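Local coordinates for protein mandelate racemase/muconate lactonizing enzyme (Roseovarius nubinhibens, PDB 2QDD) that is of unknown function but belongs to the enolase superfamily, binds magnesium and is probably an enzyme of the mandelate racemase/muconate lactonizing type, at residues W49-P54 with T299-T304; F11-P16 with S35-I40. All blocks are in the same frame, centred on the assembly; numbering follows the deposited sequence.

Contact 1: residues W49-P54 with T299-T304; sequences WGEGCP and TALADT
E51 reaches from its strand to the first turn of helix 300-311, and its two carboxylate oxygens divide the work. CG lies anti to the backbone N (chi1 -178°) and the chain stays extended beyond it, carrying the acid group to T299. On the syn side of OE2, close to the carboxylate plane, comes T299 N, 2.8 Å from OE2 in a nearly straight bond. OE1 takes two donors from opposite faces: T299 OG1 stands above the carboxylate plane at 2.6 Å from OE1, while A302 N approaches on the anti side, tilted out of the plane, 2.9 Å from OE1. OE2 is also hydrogen-bonded to S35 OG, and T299 OG1 to Y37 OH, both from the adjoining strand 29-42.

T299 is the N-cap residue of this helix, its OG1 accepting from L301 N at 3.1 Å while donating to E51. The negative group thus sits at a helix N-terminus, where first-turn amide N-H groups, A302 N among them, would probably stabilise its charge. In the two-domain architecture of the enolase superfamily, this joins strand 47-52 of the N-terminal domain to a helix of the C-terminal barrel domain, the segment axes 101° apart.

L301 CD2 packs at the base of the E51 chain, 4.2 Å from W49 CB and about as far from E51 CB. Nearer the carboxylate, A302 CB comes within 3.5 Å of OE1.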
# COMPACT_ATOMS: atom_id res chain seq x y z
N TRP A 49 -20.10 -42.09 -12.14
CA TRP A 49 -19.46 -41.67 -13.38
C TRP A 49 -18.95 -40.23 -13.34
O TRP A 49 -19.62 -39.34 -12.80
CB TRP A 49 -20.39 -41.86 -14.57
CG TRP A 49 -20.66 -43.30 -14.88
CD1 TRP A 49 -21.57 -44.13 -14.26
CD2 TRP A 49 -20.04 -44.10 -15.90
NE1 TRP A 49 -21.54 -45.38 -14.83
CE2 TRP A 49 -20.61 -45.38 -15.84
CE3 TRP A 49 -19.05 -43.84 -16.86
CZ2 TRP A 49 -20.23 -46.42 -16.71
CZ3 TRP A 49 -18.67 -44.87 -17.72
CH2 TRP A 49 -19.26 -46.14 -17.64
N GLY A 50 -17.76 -40.02 -13.90
CA GLY A 50 -17.24 -38.67 -14.15
C GLY A 50 -16.75 -38.48 -15.58
O GLY A 50 -16.40 -39.45 -16.26
N GLU A 51 -16.73 -37.23 -16.03
CA GLU A 51 -16.18 -36.86 -17.33
C GLU A 51 -15.12 -35.77 -17.23
O GLU A 51 -15.33 -34.74 -16.58
CB GLU A 51 -17.30 -36.38 -18.27
CG GLU A 51 -16.80 -36.03 -19.68
CD GLU A 51 -17.90 -35.54 -20.60
OE1 GLU A 51 -19.05 -35.39 -20.14
OE2 GLU A 51 -17.60 -35.29 -21.79
N GLY A 52 -13.98 -35.99 -17.88
CA GLY A 52 -13.04 -34.91 -18.15
C GLY A 52 -12.85 -34.70 -19.64
O GLY A 52 -12.33 -35.58 -20.34
N CYS A 53 -13.28 -33.55 -20.12
CA CYS A 53 -13.10 -33.21 -21.53
C CYS A 53 -12.54 -31.80 -21.75
O CYS A 53 -13.31 -30.83 -21.82
CB CYS A 53 -14.39 -33.44 -22.30
SG CYS A 53 -14.23 -33.15 -24.06
N PRO A 54 -11.20 -31.67 -21.84
CA PRO A 54 -10.53 -30.41 -22.18
C PRO A 54 -10.92 -29.88 -23.55
O PRO A 54 -11.18 -30.66 -24.47
CB PRO A 54 -9.04 -30.80 -22.17
CG PRO A 54 -8.97 -32.00 -21.28
CD PRO A 54 -10.23 -32.75 -21.59
N THR A 299 -19.59 -33.69 -23.01
CA THR A 299 -20.94 -34.21 -23.15
C THR A 299 -21.84 -33.67 -22.05
O THR A 299 -21.38 -32.96 -21.14
CB THR A 299 -20.99 -35.75 -23.13
OG1 THR A 299 -20.81 -36.23 -21.79
CG2 THR A 299 -19.93 -36.36 -24.03
N ALA A 300 -23.12 -34.04 -22.12
CA ALA A 300 -24.11 -33.70 -21.11
C ALA A 300 -23.81 -34.27 -19.72
O ALA A 300 -24.46 -33.89 -18.75
CB ALA A 300 -25.51 -34.12 -21.57
N LEU A 301 -22.82 -35.16 -19.62
CA LEU A 301 -22.37 -35.69 -18.34
C LEU A 301 -21.64 -34.63 -17.49
O LEU A 301 -22.05 -34.34 -16.36
CB LEU A 301 -21.53 -36.97 -18.52
CG LEU A 301 -21.08 -37.75 -17.28
CD1 LEU A 301 -22.22 -38.06 -16.36
CD2 LEU A 301 -20.35 -39.02 -17.61
N ALA A 302 -20.58 -34.05 -18.05
CA ALA A 302 -19.92 -32.86 -17.47
C ALA A 302 -20.84 -31.65 -17.31
O ALA A 302 -20.80 -30.96 -16.29
CB ALA A 302 -18.68 -32.49 -18.29
N ASP A 303 -21.68 -31.39 -18.32
CA ASP A 303 -22.64 -30.28 -18.31
C ASP A 303 -23.64 -30.35 -17.16
O ASP A 303 -24.01 -29.32 -16.60
CB ASP A 303 -23.40 -30.22 -19.63
CG ASP A 303 -22.54 -29.72 -20.77
OD1 ASP A 303 -21.59 -28.95 -20.51
OD2 ASP A 303 -22.82 -30.10 -21.93
N THR A 304 -24.06 -31.57 -16.82
CA THR A 304 -25.01 -31.82 -15.73
C THR A 304 -24.37 -31.61 -14.37
O THR A 304 -25.00 -31.02 -13.48
CB THR A 304 -25.59 -33.26 -15.81
OG1 THR A 304 -26.22 -33.42 -17.08
CG2 THR A 304 -26.60 -33.53 -14.72

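Contact 2: residues F11-P16 with S35-I40; sequences FHLDLP and STYLRI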
# COMPACT_ATOMS: atom_id res chain seq x y z
N PHE A 11 -12.72 -44.83 -20.16
CA PHE A 11 -13.20 -44.91 -21.54
C PHE A 11 -12.72 -43.68 -22.28
O PHE A 11 -12.49 -42.63 -21.68
CB PHE A 11 -14.73 -44.96 -21.58
CG PHE A 11 -15.32 -46.17 -20.91
CD1 PHE A 11 -15.65 -47.30 -21.65
CD2 PHE A 11 -15.56 -46.18 -19.54
CE1 PHE A 11 -16.20 -48.42 -21.04
CE2 PHE A 11 -16.10 -47.30 -18.91
CZ PHE A 11 -16.42 -48.42 -19.67
N HIS A 12 -12.57 -43.80 -23.60
CA HIS A 12 -12.18 -42.67 -24.43
C HIS A 12 -13.21 -42.42 -25.54
O HIS A 12 -13.63 -43.34 -26.24
CB HIS A 12 -10.77 -42.87 -25.00
CG HIS A 12 -10.46 -42.01 -26.18
ND1 HIS A 12 -10.20 -42.53 -27.43
CD2 HIS A 12 -10.38 -40.66 -26.32
CE1 HIS A 12 -9.97 -41.54 -28.28
NE2 HIS A 12 -10.08 -40.40 -27.63
N LEU A 13 -13.62 -41.17 -25.67
CA LEU A 13 -14.70 -40.79 -26.57
C LEU A 13 -14.16 -39.80 -27.58
O LEU A 13 -13.54 -38.80 -27.21
CB LEU A 13 -15.86 -40.18 -25.77
CG LEU A 13 -16.84 -41.08 -25.00
CD1 LEU A 13 -16.27 -41.60 -23.68
CD2 LEU A 13 -18.14 -40.34 -24.73
N ASP A 14 -14.40 -40.08 -28.86
CA ASP A 14 -14.07 -39.16 -29.94
C ASP A 14 -15.33 -38.39 -30.31
O ASP A 14 -16.27 -38.96 -30.87
CB ASP A 14 -13.57 -39.96 -31.15
CG ASP A 14 -12.61 -39.18 -32.02
OD1 ASP A 14 -13.00 -38.13 -32.57
OD2 ASP A 14 -11.45 -39.63 -32.17
N LEU A 15 -15.36 -37.10 -29.99
CA LEU A 15 -16.58 -36.31 -30.12
C LEU A 15 -16.42 -35.21 -31.17
O LEU A 15 -15.81 -34.18 -30.89
CB LEU A 15 -16.97 -35.67 -28.79
CG LEU A 15 -17.15 -36.51 -27.53
CD1 LEU A 15 -17.18 -35.55 -26.37
CD2 LEU A 15 -18.44 -37.32 -27.60
N PRO A 16 -16.98 -35.43 -32.38
CA PRO A 16 -16.88 -34.41 -33.42
C PRO A 16 -17.69 -33.17 -33.05
O PRO A 16 -18.77 -33.28 -32.46
CB PRO A 16 -17.47 -35.10 -34.65
CG PRO A 16 -18.36 -36.16 -34.11
CD PRO A 16 -17.72 -36.62 -32.83
N SER A 35 -12.62 -36.76 -25.07
CA SER A 35 -13.28 -36.89 -23.79
C SER A 35 -12.88 -38.18 -23.09
O SER A 35 -12.70 -39.22 -23.72
CB SER A 35 -14.80 -36.85 -23.95
OG SER A 35 -15.44 -36.84 -22.70
N THR A 36 -12.74 -38.10 -21.77
CA THR A 36 -12.54 -39.26 -20.93
C THR A 36 -13.77 -39.43 -20.05
O THR A 36 -14.14 -38.50 -19.33
CB THR A 36 -11.28 -39.08 -20.06
OG1 THR A 36 -10.14 -38.88 -20.91
CG2 THR A 36 -11.03 -40.30 -19.20
N TYR A 37 -14.40 -40.60 -20.13
CA TYR A 37 -15.35 -41.06 -19.11
C TYR A 37 -14.64 -41.97 -18.11
O TYR A 37 -13.83 -42.82 -18.48
CB TYR A 37 -16.50 -41.84 -19.74
CG TYR A 37 -17.67 -41.02 -20.23
CD1 TYR A 37 -18.96 -41.55 -20.23
CD2 TYR A 37 -17.50 -39.71 -20.71
CE1 TYR A 37 -20.05 -40.81 -20.69
CE2 TYR A 37 -18.58 -38.96 -21.17
CZ TYR A 37 -19.85 -39.52 -21.15
OH TYR A 37 -20.92 -38.78 -21.60
N LEU A 38 -14.95 -41.77 -16.83
CA LEU A 38 -14.42 -42.62 -15.78
C LEU A 38 -15.57 -43.26 -15.01
O LEU A 38 -16.52 -42.58 -14.63
CB LEU A 38 -13.52 -41.81 -14.86
CG LEU A 38 -13.01 -42.48 -13.57
CD1 LEU A 38 -11.93 -43.52 -13.83
CD2 LEU A 38 -12.52 -41.42 -12.64
N ARG A 39 -15.48 -44.57 -14.80
CA ARG A 39 -16.43 -45.31 -13.98
C ARG A 39 -15.73 -45.76 -12.71
O ARG A 39 -14.68 -46.40 -12.78
CB ARG A 39 -16.99 -46.53 -14.73
CG ARG A 39 -17.88 -47.43 -13.88
CD ARG A 39 -18.43 -48.61 -14.66
NE ARG A 39 -17.42 -49.60 -14.99
CZ ARG A 39 -17.49 -50.45 -16.01
NH1 ARG A 39 -18.54 -50.42 -16.83
NH2 ARG A 39 -16.50 -51.31 -16.22
N ILE A 40 -16.31 -45.42 -11.56
CA ILE A 40 -15.80 -45.89 -10.28
C ILE A 40 -16.77 -46.91 -9.68
O ILE A 40 -17.92 -46.57 -9.37
CB ILE A 40 -15.58 -44.73 -9.26
CG1 ILE A 40 -14.64 -43.66 -9.84
CG2 ILE A 40 -15.07 -45.27 -7.93
CD1 ILE A 40 -14.07 -42.70 -8.81
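With CG turned anti to the carbonyl carbon in both L13 (chi1 -79°) and Y37 (chi1 -86°), the leucine methyls are brought against the tyrosine ring. CD2 of L13 lies over one face, 4.1 Å from the ring centroid and offset toward the rim, in a CH-pi contact. The other methyl, CD1, packs nearer the root of the ring, 3.7 Å from Y37 CD2, and the two side chains are set at a slant to each other. F11 has the same kind of first torsion; its CB meets CB of Y37, and the backbone O of Y37 lies at the ring's edge, in its plane.

Farther along, the bend of the R39 chain at chi3 brings the guanidinium to the far end of the F11 ring. CZ of F11 stands over one face of that group, 4.1 Å from R39 NH1, with the two planes 85° apart, so the ring points its rim at the flat cation and does not stack on it. R39 NH2 has its own partner in T9.

The strands form the antiparallel beta hairpin 5-22/29-42, the central pair of the four-stranded sheet in the N-terminal domain of an enolase-superfamily protein. F11 with Y37 and L13 with S35 are hydrogen-bonded pairs; H12 with T36, between them, is non-hydrogen-bonded and places its side chains on the other face, where both meet helix 64-78. The first pair is uneven: F11 N lies 2.8 Å from Y37 O, whereas the return bond from Y37 N to F11 O is 3.2 Å long and reaches the oxygen from above the carbonyl plane. CD1 of L15 closes on S35 CB at 3.6 Å, beside the S35 OG that bonds E51.

In the fold
Contacts 1 and 2 show how one sheet can carry a chain of interactions from its middle to a neighbouring domain. Their centres are 9 Å apart, and strand 29-42 connects them, pairing with strand 5-22 in contact 2 and with strand 47-52, which carries E51, on its other side; L38 N and G50 O lie 2.8 Å apart in a probable hydrogen bond. Y37 OH also comes within 2.6 Å of T299 OG1, a probable hydrogen bond to the helix cap of contact 1, while Y37 CE2 packs 3.5 Å from CD of E51. Both contacts lie away from the magnesium-binding residues D196, E220, D243 and E244 of the barrel domain, which hold no metal in this chain.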